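Local coordinates for Thiol:disulfide interchange protein DsbA (Pseudomonas aeruginosa, PDB 4ZL8), which probably forms disulfide bonds in other periplasmic proteins by passing on its own redox-active disulfide, as a DsbA-type member of the thioredoxin family, at residues Pro64-Phe67 with Trp71-His74; Ala106-Met111 with Ser127-Phe132; Gly160-Asp165 with Asp180-Lys185. The protein carries 1 engineered substitution. One frame throughout, in Å; residues are numbered along the deposited sequence.

Overall arrangement
The three contacts sample different levels of a thioredoxin fold enlarged by helices. Contact 1 is partly buried, where the chain leaves edge strand 58-64 for helix 70-84, and it mixes aromatic packing with polar groups. Contact 2 is buried within the added helices, about 14 Å from contact 1 between centres; Val73 of helix 70-84 touches Ala106 and Tyr129, so the two meet. Across the chain's centre, contact 3 joins strand 162-165 to helix 172-188, about 34 Å from contact 2 between centres. None of the three has a direct hydrogen bond between its segments; contact 1 is bridged by water, whereas contacts 2 and 3 set an apolar group over a tyrosine face.

Contact 1. Residues Pro64-Phe67 with Trp71-His74; sequences PALF and WNVH
Leu66 and Asn72 bring their CA atoms to within 4.7 Å, as the loop after strand 58-64 doubles back on the first turns of helix 70-84. No direct hydrogen bond joins residues 64-67 to 71-74; two waters do the joining. One donates to both Ala65 O and Trp71 O, while the other takes a hydrogen from Asn72 ND2 and gives one to Leu66 O, 2.9 Å from that water oxygen. Asn72 OD1 accepts from Gly68 N and lies 2.9 Å from Leu66 C. This turn is where the DsbA fold departs from plain thioredoxin, its chain leaving the sheet for inserted helices. Trp71 carries most of the side-chain contact, its CG opposite the carbonyl carbon (chi1 -67°) and the indole directed to Ala65 and Phe67. Its ring edge meets Ala65 O in plane, CE3 lying 3.4 Å from that oxygen, and Phe67 CB rests above the indole near its rim. The phenyl and the six-membered indole ring are nearly parallel, at 18°, yet slid apart with centroids separated by 5.3 Å, so overlap is slight; Phe67 CD2 comes 3.4 Å from Trp71 CZ3. Trp34 also stacks on Trp71, whose side chain is close to, but not in contact with, the redox-active Cys37-Cys40 disulfide.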
ATOM      1  N   PRO A  64       3.083  -1.206   2.921  1.00  8.93           N
ATOM      2  CA  PRO A  64       2.582  -1.652   4.219  1.00  9.01           C
ATOM      3  C   PRO A  64       3.024  -0.712   5.311  1.00  9.09           C
ATOM      4  O   PRO A  64       4.177  -0.295   5.325  1.00 10.96           O
ATOM      5  CB  PRO A  64       3.249  -3.009   4.389  1.00 10.69           C
ATOM      6  CG  PRO A  64       4.555  -2.853   3.703  1.00 11.75           C
ATOM      7  CD  PRO A  64       4.268  -1.963   2.507  1.00 11.90           C
ATOM      8  N   ALA A  65       2.119  -0.387   6.230  1.00 10.03           N
ATOM      9  CA  ALA A  65       2.422   0.431   7.395  1.00 10.86           C
ATOM     10  C   ALA A  65       3.020  -0.497   8.441  1.00 11.83           C
ATOM     11  O   ALA A  65       2.382  -1.455   8.892  1.00 11.22           O
ATOM     12  CB  ALA A  65       1.170   1.109   7.910  1.00 10.46           C
ATOM     13  N   LEU A  66       4.281  -0.244   8.775  1.00 12.73           N
ATOM     14  CA  LEU A  66       5.033  -1.097   9.686  1.00 13.01           C
ATOM     15  C   LEU A  66       5.027  -0.454  11.066  1.00 15.11           C
ATOM     16  O   LEU A  66       6.049   0.075  11.535  1.00 17.91           O
ATOM     17  CB  LEU A  66       6.458  -1.308   9.164  1.00 12.42           C
ATOM     18  CG  LEU A  66       6.516  -1.853   7.741  1.00 13.41           C
ATOM     19  CD1 LEU A  66       7.963  -1.894   7.271  1.00 15.06           C
ATOM     20  CD2 LEU A  66       5.875  -3.224   7.628  1.00 13.70           C
ATOM     21  N   PHE A  67       3.871  -0.526  11.709  1.00 14.25           N
ATOM     22  CA  PHE A  67       3.606   0.198  12.951  1.00 17.89           C
ATOM     23  C   PHE A  67       3.737  -0.714  14.164  1.00 19.41           C
ATOM     24  O   PHE A  67       3.197  -0.422  15.238  1.00 24.44           O
ATOM     25  CB  PHE A  67       2.215   0.824  12.900  1.00 16.45           C
ATOM     26  CG  PHE A  67       2.106   1.977  11.940  1.00 17.05           C
ATOM     27  CD1 PHE A  67       3.220   2.404  11.225  1.00 18.80           C
ATOM     28  CD2 PHE A  67       0.906   2.637  11.750  1.00 20.57           C
ATOM     29  CE1 PHE A  67       3.137   3.460  10.347  1.00 23.31           C
ATOM     30  CE2 PHE A  67       0.824   3.699  10.864  1.00 22.18           C
ATOM     31  CZ  PHE A  67       1.936   4.107  10.167  1.00 23.58           C
ATOM     32  N   TRP A  71       1.475  -5.889  12.487  1.00 10.87           N
ATOM     33  CA  TRP A  71       1.534  -5.048  11.278  1.00 10.31           C
ATOM     34  C   TRP A  71       2.868  -5.271  10.577  1.00 10.97           C
ATOM     35  O   TRP A  71       2.935  -5.288   9.354  1.00 10.23           O
ATOM     36  CB  TRP A  71       1.389  -3.572  11.606  1.00 10.92           C
ATOM     37  CG  TRP A  71       0.082  -3.117  12.133  1.00 11.49           C
ATOM     38  CD1 TRP A  71      -0.666  -3.697  13.124  1.00 13.04           C
ATOM     39  CD2 TRP A  71      -0.599  -1.899  11.796  1.00 10.55           C
ATOM     40  NE1 TRP A  71      -1.775  -2.931  13.393  1.00 13.68           N
ATOM     41  CE2 TRP A  71      -1.759  -1.829  12.576  1.00 12.35           C
ATOM     42  CE3 TRP A  71      -0.347  -0.876  10.868  1.00 11.31           C
ATOM     43  CZ2 TRP A  71      -2.642  -0.768  12.496  1.00 12.59           C
ATOM     44  CZ3 TRP A  71      -1.230   0.161  10.779  1.00 11.15           C
ATOM     45  CH2 TRP A  71      -2.362   0.221  11.590  1.00 13.50           C
ATOM     46  N   ASN A  72       3.938  -5.444  11.342  1.00 11.19           N
ATOM     47  CA  ASN A  72       5.251  -5.646  10.747  1.00 10.81           C
ATOM     48  C   ASN A  72       5.343  -7.006  10.081  1.00 10.01           C
ATOM     49  O   ASN A  72       5.862  -7.135   8.978  1.00 10.65           O
ATOM     50  CB  ASN A  72       6.354  -5.484  11.788  1.00 11.06           C
ATOM     51  CG  ASN A  72       6.552  -4.046  12.198  1.00 14.82           C
ATOM     52  OD1 ASN A  72       5.740  -3.178  11.898  1.00 15.12           O
ATOM     53  ND2 ASN A  72       7.636  -3.784  12.920  1.00 25.30           N
ATOM     54  N   VAL A  73       4.806  -8.024  10.734  1.00 11.57           N
ATOM     55  CA  VAL A  73       4.780  -9.377  10.202  1.00 11.96           C
ATOM     56  C   VAL A  73       3.983  -9.435   8.879  1.00 11.62           C
ATOM     57  O   VAL A  73       4.433  -9.971   7.850  1.00 10.38           O
ATOM     58  CB  VAL A  73       4.172 -10.321  11.258  1.00 14.95           C
ATOM     59  CG1 VAL A  73       3.916 -11.689  10.693  1.00 18.04           C
ATOM     60  CG2 VAL A  73       5.086 -10.391  12.477  1.00 15.60           C
ATOM     61  N   HIS A  74       2.797  -8.840   8.896  1.00 10.27           N
ATOM     62  CA  HIS A  74       1.981  -8.835   7.703  1.00 10.76           C
ATOM     63  C   HIS A  74       2.605  -7.979   6.617  1.00  9.69           C
ATOM     64  O   HIS A  74       2.478  -8.297   5.414  1.00 10.12           O
ATOM     65  CB  HIS A  74       0.547  -8.377   8.003  1.00 10.26           C
ATOM     66  CG  HIS A  74      -0.286  -9.421   8.660  1.00 11.51           C
ATOM     67  ND1 HIS A  74      -1.485  -9.130   9.268  1.00 12.53           N
ATOM     68  CD2 HIS A  74      -0.091 -10.752   8.820  1.00  9.41           C
ATOM     69  CE1 HIS A  74      -2.011 -10.240   9.751  1.00 11.53           C
ATOM     70  NE2 HIS A  74      -1.181 -11.240   9.503  1.00 11.51           N
TER
HETATM   71  O   HOH W   1       1.556  -3.881   7.444  1.00 10.72           O
HETATM   72  O   HOH W   2       7.953  -0.979  13.487  1.00 36.29           O

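Contact 2. Residues Ala106-Met111 with Ser127-Phe132; sequences ATPEEM and STYNSF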
ATOM      1  N   ALA A 106       0.302 -15.309  11.053  1.00 15.31           N
ATOM      2  CA  ALA A 106       1.032 -14.564  12.089  1.00 14.78           C
ATOM      3  C   ALA A 106       2.485 -14.968  12.223  1.00 17.08           C
ATOM      4  O   ALA A 106       3.242 -14.311  12.939  1.00 16.23           O
ATOM      5  CB  ALA A 106       0.333 -14.693  13.429  1.00 20.81           C
ATOM      6  N   THR A 107       2.874 -16.045  11.545  1.00 15.51           N
ATOM      7  CA  THR A 107       4.266 -16.479  11.511  1.00 16.62           C
ATOM      8  C   THR A 107       4.586 -16.883  10.095  1.00 16.28           C
ATOM      9  O   THR A 107       3.681 -17.204   9.335  1.00 15.56           O
ATOM     10  CB  THR A 107       4.508 -17.707  12.384  1.00 19.59           C
ATOM     11  OG1 THR A 107       3.764 -18.825  11.872  1.00 20.22           O
ATOM     12  CG2 THR A 107       4.103 -17.457  13.831  1.00 19.38           C
ATOM     13  N   PRO A 108       5.872 -16.880   9.717  1.00 17.18           N
ATOM     14  CA  PRO A 108       6.179 -17.263   8.336  1.00 16.25           C
ATOM     15  C   PRO A 108       5.807 -18.715   8.015  1.00 16.55           C
ATOM     16  O   PRO A 108       5.458 -18.961   6.872  1.00 16.11           O
ATOM     17  CB  PRO A 108       7.693 -16.986   8.200  1.00 21.09           C
ATOM     18  CG  PRO A 108       8.196 -16.745   9.592  1.00 17.66           C
ATOM     19  CD  PRO A 108       7.044 -16.357  10.445  1.00 22.31           C
ATOM     20  N   GLU A 109       5.822 -19.632   8.969  1.00 16.69           N
ATOM     21  CA  GLU A 109       5.386 -20.991   8.684  1.00 16.10           C
ATOM     22  C   GLU A 109       3.902 -20.999   8.322  1.00 20.45           C
ATOM     23  O   GLU A 109       3.485 -21.648   7.351  1.00 18.63           O
ATOM     24  CB  GLU A 109       5.652 -21.913   9.874  1.00 24.15           C
ATOM     25  CG  GLU A 109       7.023 -22.536   9.843  1.00 39.86           C
ATOM     26  CD  GLU A 109       7.188 -23.504   8.682  1.00 42.81           C
ATOM     27  OE1 GLU A 109       6.255 -24.300   8.425  1.00 42.10           O
ATOM     28  OE2 GLU A 109       8.251 -23.466   8.027  1.00 44.41           O
ATOM     29  N   GLU A 110       3.095 -20.282   9.098  1.00 18.79           N
ATOM     30  CA  GLU A 110       1.676 -20.201   8.801  1.00 17.90           C
ATOM     31  C   GLU A 110       1.452 -19.560   7.434  1.00 15.24           C
ATOM     32  O   GLU A 110       0.598 -20.009   6.657  1.00 16.21           O
ATOM     33  CB  GLU A 110       0.918 -19.408   9.856  1.00 22.32           C
ATOM     34  CG  GLU A 110      -0.562 -19.610   9.704  0.49 14.33           C
ATOM     35  CD  GLU A 110      -1.377 -18.672  10.543  0.30 16.66           C
ATOM     36  OE1 GLU A 110      -0.835 -18.141  11.571  1.00 22.30           O
ATOM     37  OE2 GLU A 110      -2.564 -18.500  10.145  0.95 20.99           O
ATOM     38  N   MET A 111       2.187 -18.498   7.148  1.00 13.50           N
ATOM     39  CA  MET A 111       2.039 -17.815   5.872  1.00 13.36           C
ATOM     40  C   MET A 111       2.373 -18.756   4.734  1.00 14.26           C
ATOM     41  O   MET A 111       1.634 -18.850   3.760  1.00 14.39           O
ATOM     42  CB  MET A 111       2.971 -16.617   5.790  1.00 13.08           C
ATOM     43  CG  MET A 111       2.705 -15.529   6.801  1.00 14.15           C
ATOM     44  SD  MET A 111       4.149 -14.442   6.832  1.00 14.49           S
ATOM     45  CE  MET A 111       3.674 -13.325   8.128  1.00 21.25           C
ATOM     46  N   SER A 127      12.771 -18.421   2.360  1.00 13.05           N
ATOM     47  CA  SER A 127      14.108 -17.875   2.123  0.51 15.19           C
ATOM     48  C   SER A 127      14.036 -16.375   1.855  1.00 14.19           C
ATOM     49  O   SER A 127      14.859 -15.598   2.350  1.00 15.73           O
ATOM     50  CB  SER A 127      14.769 -18.580   0.942  0.51 16.69           C
ATOM     51  OG  SER A 127      16.061 -18.052   0.675  0.51 21.33           O
ATOM     52  N   THR A 128      13.049 -15.959   1.067  1.00 12.30           N
ATOM     53  CA  THR A 128      12.896 -14.540   0.768  1.00 10.33           C
ATOM     54  C   THR A 128      12.467 -13.770   2.015  1.00 11.58           C
ATOM     55  O   THR A 128      12.999 -12.716   2.331  1.00 11.38           O
ATOM     56  CB  THR A 128      11.877 -14.313  -0.383  1.00 11.57           C
ATOM     57  OG1 THR A 128      12.297 -15.027  -1.542  1.00 14.17           O
ATOM     58  CG2 THR A 128      11.774 -12.837  -0.733  1.00 12.42           C
ATOM     59  N   TYR A 129      11.510 -14.312   2.763  1.00 12.07           N
ATOM     60  CA  TYR A 129      11.014 -13.641   3.951  1.00 10.50           C
ATOM     61  C   TYR A 129      12.139 -13.318   4.917  1.00 12.43           C
ATOM     62  O   TYR A 129      12.154 -12.247   5.511  1.00 12.89           O
ATOM     63  CB  TYR A 129       9.953 -14.520   4.622  1.00 12.24           C
ATOM     64  CG  TYR A 129       9.247 -13.907   5.824  1.00 11.50           C
ATOM     65  CD1 TYR A 129       8.054 -13.223   5.664  1.00 10.78           C
ATOM     66  CD2 TYR A 129       9.755 -14.040   7.106  1.00 11.39           C
ATOM     67  CE1 TYR A 129       7.389 -12.683   6.745  1.00 10.11           C
ATOM     68  CE2 TYR A 129       9.096 -13.502   8.202  1.00 13.01           C
ATOM     69  CZ  TYR A 129       7.921 -12.810   8.001  1.00 11.81           C
ATOM     70  OH  TYR A 129       7.260 -12.261   9.080  1.00 14.08           O
ATOM     71  N   ASN A 130      13.078 -14.239   5.069  1.00 11.81           N
ATOM     72  CA  ASN A 130      14.169 -14.101   6.018  1.00 13.54           C
ATOM     73  C   ASN A 130      15.412 -13.451   5.424  1.00 14.50           C
ATOM     74  O   ASN A 130      16.437 -13.345   6.087  1.00 16.99           O
ATOM     75  CB  ASN A 130      14.515 -15.477   6.604  1.00 16.04           C
ATOM     76  CG  ASN A 130      13.407 -16.019   7.485  1.00 18.47           C
ATOM     77  OD1 ASN A 130      12.864 -15.302   8.311  1.00 21.17           O
ATOM     78  ND2 ASN A 130      13.053 -17.282   7.289  1.00 28.25           N
ATOM     79  N   SER A 131      15.315 -12.996   4.179  1.00 13.86           N
ATOM     80  CA  SER A 131      16.503 -12.533   3.445  1.00 12.50           C
ATOM     81  C   SER A 131      16.965 -11.131   3.836  1.00 11.76           C
ATOM     82  O   SER A 131      16.199 -10.295   4.333  1.00 12.64           O
ATOM     83  CB  SER A 131      16.249 -12.534   1.943  1.00 13.17           C
ATOM     84  OG  SER A 131      15.327 -11.514   1.562  1.00 12.04           O
ATOM     85  N   PHE A 132      18.246 -10.869   3.616  1.00 13.49           N
ATOM     86  CA  PHE A 132      18.766  -9.550   3.910  1.00 13.52           C
ATOM     87  C   PHE A 132      18.108  -8.488   3.029  1.00 11.95           C
ATOM     88  O   PHE A 132      17.936  -7.332   3.437  1.00 12.62           O
ATOM     89  CB  PHE A 132      20.299  -9.518   3.822  1.00 13.67           C
ATOM     90  CG  PHE A 132      20.862  -9.794   2.434  1.00 13.42           C
ATOM     91  CD1 PHE A 132      20.862  -8.815   1.456  1.00 14.68           C
ATOM     92  CD2 PHE A 132      21.409 -11.035   2.125  1.00 15.10           C
ATOM     93  CE1 PHE A 132      21.389  -9.056   0.203  1.00 15.00           C
ATOM     94  CE2 PHE A 132      21.939 -11.268   0.869  1.00 16.91           C
ATOM     95  CZ  PHE A 132      21.912 -10.289  -0.080  1.00 16.57           C
TER
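Pro108 and Tyr129 mark the closest backbone approach, 7.5 Å between CA atoms, where the start of helix 108-116 faces the end of helix 122-129. Both helices belong to the helical insertion of the DsbA fold, and side chains alone bridge them. In the tyrosine, CG opposite the backbone N (chi1 -175°) sends the side chain toward helix 108-116, where one ring face meets the proline. Pro108 CB sits 3.9 Å from the ring centroid and 21° from the normal, a CH-pi contact displaced toward the rim, with Pro108 CG 3.6 Å from Tyr129 CE2. Met111 adds a Met-aromatic contact: its extended chain crosses the tyrosine side chain nearly at a right angle, putting SD 4.6 Å from the centroid, 46° off the normal, and its methyl near Tyr129 OH. Met77 of helix 70-84 packs on Met111, and Thr80 on Tyr129. The helix start bearing Pro108 is capped by Thr107, whose OG1 accepts from Glu110 N at 3.2 Å, while Glu110 OE1 accepts from Ala106 N, above the carboxylate plane. Beyond Tyr129, Ser131 is the N-cap of the next helix; its OG accepts from Ile134 N and donates in the carbonyl plane to Thr128 O, 2.7 Å away.

Contact 3. Residues Gly160-Asp165 with Asp180-Lys185; sequences GKYRFD and DYLIEK
The C-terminal strand and helix of the thioredoxin fold meet here, through Tyr162 and Phe164 on one side and Leu182 on the other. Strand 162-165 and helix segment 180-185 run almost antiparallel, at 172°, with axes 10.7 Å apart, so the helix lies along the strand and covers one face of the sheet. A classic beta bulge opens this strand, Lys161 and Tyr162 both facing Val158. Leu182 wedges between the two aromatic side chains. Its CD1 branch is shared, 3.7 Å from Tyr162 CB and 3.6 Å from Phe164 CE1, while CD2 lies above the tyrosine ring, 4.0 Å from its centroid and 11° off the normal, a well-centred CH-pi contact. Lys161 CB covers the opposite face, so the phenol is sandwiched between aliphatic groups. Phe164 CG sits in the crowded position between the backbone N and the carbonyl carbon (chi1 53°); its side chain and that of Leu182 approach from opposite directions. Met156 and Val158 of the neighbouring strand and Leu178 of the helix also pack on the phenylalanine. Lys185, modelled in two conformers, crosses the phenol nearly at a right angle in one of them, so its contact with the tyrosine is uncertain. At the polar end, Tyr162 OH is hydrogen-bonded to Glu186 OE1, and Glu186 OE2 forms a salt bridge with Lys161 NZ.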
ATOM      1  N   GLY A 160       4.365  11.870  -3.595  1.00  9.74           N
ATOM      2  CA  GLY A 160       5.241  12.197  -2.480  1.00 10.03           C
ATOM      3  C   GLY A 160       4.916  13.533  -1.827  1.00 10.12           C
ATOM      4  O   GLY A 160       5.691  14.041  -1.033  1.00 11.54           O
ATOM      5  N   LYS A 161       3.756  14.091  -2.175  1.00 10.02           N
ATOM      6  CA  LYS A 161       3.457  15.492  -1.885  1.00 12.00           C
ATOM      7  C   LYS A 161       2.140  15.722  -1.147  1.00 11.07           C
ATOM      8  O   LYS A 161       2.029  16.718  -0.435  1.00 12.85           O
ATOM      9  CB  LYS A 161       3.400  16.298  -3.207  1.00 14.57           C
ATOM     10  CG  LYS A 161       4.750  16.582  -3.825  1.00 23.89           C
ATOM     11  CD  LYS A 161       4.590  17.310  -5.156  1.00 22.90           C
ATOM     12  CE  LYS A 161       5.858  17.213  -5.985  1.00 30.98           C
ATOM     13  NZ  LYS A 161       5.685  17.682  -7.384  1.00 28.06           N
ATOM     14  N   TYR A 162       1.120  14.905  -1.401  1.00 10.11           N
ATOM     15  CA  TYR A 162      -0.226  15.197  -0.903  1.00 10.54           C
ATOM     16  C   TYR A 162      -0.732  14.005  -0.116  1.00 10.58           C
ATOM     17  O   TYR A 162      -0.752  12.881  -0.635  1.00 11.02           O
ATOM     18  CB  TYR A 162      -1.200  15.478  -2.055  1.00  9.95           C
ATOM     19  CG  TYR A 162      -0.698  16.462  -3.066  1.00 10.66           C
ATOM     20  CD1 TYR A 162      -0.617  17.811  -2.776  1.00 11.13           C
ATOM     21  CD2 TYR A 162      -0.296  16.031  -4.321  1.00 10.22           C
ATOM     22  CE1 TYR A 162      -0.152  18.719  -3.724  1.00 12.59           C
ATOM     23  CE2 TYR A 162       0.171  16.915  -5.256  1.00 12.46           C
ATOM     24  CZ  TYR A 162       0.238  18.250  -4.948  1.00 13.12           C
ATOM     25  OH  TYR A 162       0.686  19.151  -5.869  1.00 14.90           O
ATOM     26  N   ARG A 163      -1.164  14.239   1.125  1.00  9.16           N
ATOM     27  CA  ARG A 163      -1.646  13.151   1.983  1.00 10.28           C
ATOM     28  C   ARG A 163      -3.117  13.340   2.275  1.00  8.85           C
ATOM     29  O   ARG A 163      -3.555  14.451   2.565  1.00 11.27           O
ATOM     30  CB  ARG A 163      -0.842  13.102   3.282  1.00  9.61           C
ATOM     31  CG  ARG A 163      -1.123  11.891   4.148  1.00 10.13           C
ATOM     32  CD  ARG A 163      -0.435  11.978   5.510  1.00 11.57           C
ATOM     33  NE  ARG A 163      -0.966  13.058   6.315  1.00 12.23           N
ATOM     34  CZ  ARG A 163      -0.242  13.910   7.031  1.00 14.07           C
ATOM     35  NH1 ARG A 163      -0.856  14.835   7.730  1.00 15.30           N
ATOM     36  NH2 ARG A 163       1.094  13.864   7.041  1.00 16.65           N
ATOM     37  N   PHE A 164      -3.873  12.251   2.214  1.00  9.85           N
ATOM     38  CA  PHE A 164      -5.314  12.310   2.470  1.00 10.40           C
ATOM     39  C   PHE A 164      -5.824  10.932   2.845  1.00 10.84           C
ATOM     40  O   PHE A 164      -5.152   9.936   2.609  1.00 10.62           O
ATOM     41  CB  PHE A 164      -6.085  12.895   1.277  1.00 10.23           C
ATOM     42  CG  PHE A 164      -5.808  12.236  -0.047  1.00 10.80           C
ATOM     43  CD1 PHE A 164      -4.655  12.546  -0.755  1.00 10.74           C
ATOM     44  CD2 PHE A 164      -6.723  11.334  -0.619  1.00  9.60           C
ATOM     45  CE1 PHE A 164      -4.398  11.970  -1.988  1.00 11.41           C
ATOM     46  CE2 PHE A 164      -6.470  10.772  -1.868  1.00 10.03           C
ATOM     47  CZ  PHE A 164      -5.301  11.085  -2.539  1.00 10.89           C
ATOM     48  N   ASP A 165      -6.996  10.872   3.466  1.00 10.58           N
ATOM     49  CA  ASP A 165      -7.558   9.572   3.797  1.00  9.29           C
ATOM     50  C   ASP A 165      -9.053   9.581   3.531  1.00 11.72           C
ATOM     51  O   ASP A 165      -9.580  10.572   3.009  1.00 12.11           O
ATOM     52  CB  ASP A 165      -7.178   9.130   5.223  1.00 10.75           C
ATOM     53  CG  ASP A 165      -7.643  10.079   6.298  1.00 12.87           C
ATOM     54  OD1 ASP A 165      -8.725  10.669   6.179  1.00 13.78           O
ATOM     55  OD2 ASP A 165      -6.957  10.167   7.350  1.00 15.58           O
ATOM     56  N   ASP A 180      -7.583  11.500  -8.311  1.00 10.09           N
ATOM     57  CA  ASP A 180      -7.590  11.856  -9.724  1.00 10.81           C
ATOM     58  C   ASP A 180      -7.243  13.335  -9.902  1.00 10.80           C
ATOM     59  O   ASP A 180      -6.480  13.692 -10.800  1.00 10.64           O
ATOM     60  CB  ASP A 180      -8.978  11.606 -10.319  1.00  9.24           C
ATOM     61  CG  ASP A 180      -9.281  10.132 -10.545  1.00 13.48           C
ATOM     62  OD1 ASP A 180      -8.344   9.318 -10.574  1.00 18.37           O
ATOM     63  OD2 ASP A 180     -10.487   9.810 -10.713  1.00 17.17           O
ATOM     64  N   TYR A 181      -7.867  14.198  -9.113  1.00 10.76           N
ATOM     65  CA  TYR A 181      -7.623  15.639  -9.148  1.00 10.57           C
ATOM     66  C   TYR A 181      -6.145  15.954  -8.927  1.00 11.49           C
ATOM     67  O   TYR A 181      -5.545  16.749  -9.656  1.00 10.82           O
ATOM     68  CB  TYR A 181      -8.493  16.295  -8.083  1.00 11.63           C
ATOM     69  CG  TYR A 181      -8.271  17.753  -7.818  1.00 13.77           C
ATOM     70  CD1 TYR A 181      -9.025  18.725  -8.469  1.00 15.45           C
ATOM     71  CD2 TYR A 181      -7.349  18.159  -6.866  1.00 14.75           C
ATOM     72  CE1 TYR A 181      -8.852  20.062  -8.181  1.00 16.94           C
ATOM     73  CE2 TYR A 181      -7.166  19.481  -6.570  1.00 15.04           C
ATOM     74  CZ  TYR A 181      -7.913  20.432  -7.220  1.00 18.17           C
ATOM     75  OH  TYR A 181      -7.737  21.762  -6.902  1.00 23.59           O
ATOM     76  N   LEU A 182      -5.547  15.313  -7.929  1.00  9.22           N
ATOM     77  CA  LEU A 182      -4.151  15.570  -7.596  1.00 10.46           C
ATOM     78  C   LEU A 182      -3.205  15.005  -8.651  1.00  9.59           C
ATOM     79  O   LEU A 182      -2.151  15.584  -8.945  1.00 10.49           O
ATOM     80  CB  LEU A 182      -3.835  15.048  -6.191  1.00  9.68           C
ATOM     81  CG  LEU A 182      -4.600  15.820  -5.120  1.00 10.76           C
ATOM     82  CD1 LEU A 182      -4.471  15.052  -3.786  1.00 12.48           C
ATOM     83  CD2 LEU A 182      -4.151  17.251  -4.965  1.00 12.57           C
ATOM     84  N   ILE A 183      -3.582  13.891  -9.253  1.00  8.67           N
ATOM     85  CA  ILE A 183      -2.836  13.367 -10.389  1.00  9.30           C
ATOM     86  C   ILE A 183      -2.838  14.383 -11.533  1.00 10.20           C
ATOM     87  O   ILE A 183      -1.776  14.674 -12.110  1.00  9.92           O
ATOM     88  CB  ILE A 183      -3.386  12.009 -10.872  1.00  9.06           C
ATOM     89  CG1 ILE A 183      -3.105  10.906  -9.836  1.00 10.97           C
ATOM     90  CG2 ILE A 183      -2.790  11.632 -12.211  1.00 10.80           C
ATOM     91  CD1 ILE A 183      -3.944   9.689 -10.035  1.00 11.76           C
ATOM     92  N   GLU A 184      -3.990  14.958 -11.865  1.00  9.48           N
ATOM     93  CA  GLU A 184      -4.034  15.988 -12.899  1.00  9.03           C
ATOM     94  C   GLU A 184      -3.186  17.208 -12.532  1.00  8.60           C
ATOM     95  O   GLU A 184      -2.534  17.794 -13.383  1.00 10.48           O
ATOM     96  CB  GLU A 184      -5.476  16.418 -13.186  1.00 10.94           C
ATOM     97  CG  GLU A 184      -6.354  15.325 -13.809  1.00 10.13           C
ATOM     98  CD  GLU A 184      -6.001  14.948 -15.222  1.00 11.63           C
ATOM     99  OE1 GLU A 184      -5.169  15.608 -15.886  1.00 12.14           O
ATOM    100  OE2 GLU A 184      -6.571  13.942 -15.687  1.00 12.99           O
ATOM    101  N   LYS A 185      -3.189  17.578 -11.266  1.00 10.05           N
ATOM    102  CA  LYS A 185      -2.396  18.709 -10.793  0.87 10.30           C
ATOM    103  C   LYS A 185      -0.920  18.452 -11.111  1.00 10.21           C
ATOM    104  O   LYS A 185      -0.210  19.331 -11.628  1.00 11.36           O
ATOM    105  CB  LYS A 185      -2.626  18.893  -9.291  0.87 11.02           C
ATOM    106  CG  LYS A 185      -1.865  20.056  -8.681  0.87 12.41           C
ATOM    107  CD  LYS A 185      -2.239  20.234  -7.213  0.87 15.40           C
ATOM    108  CE  LYS A 185      -1.468  21.357  -6.515  0.87 18.48           C
ATOM    109  NZ  LYS A 185      -1.896  22.716  -6.935  0.87 24.97           N
TER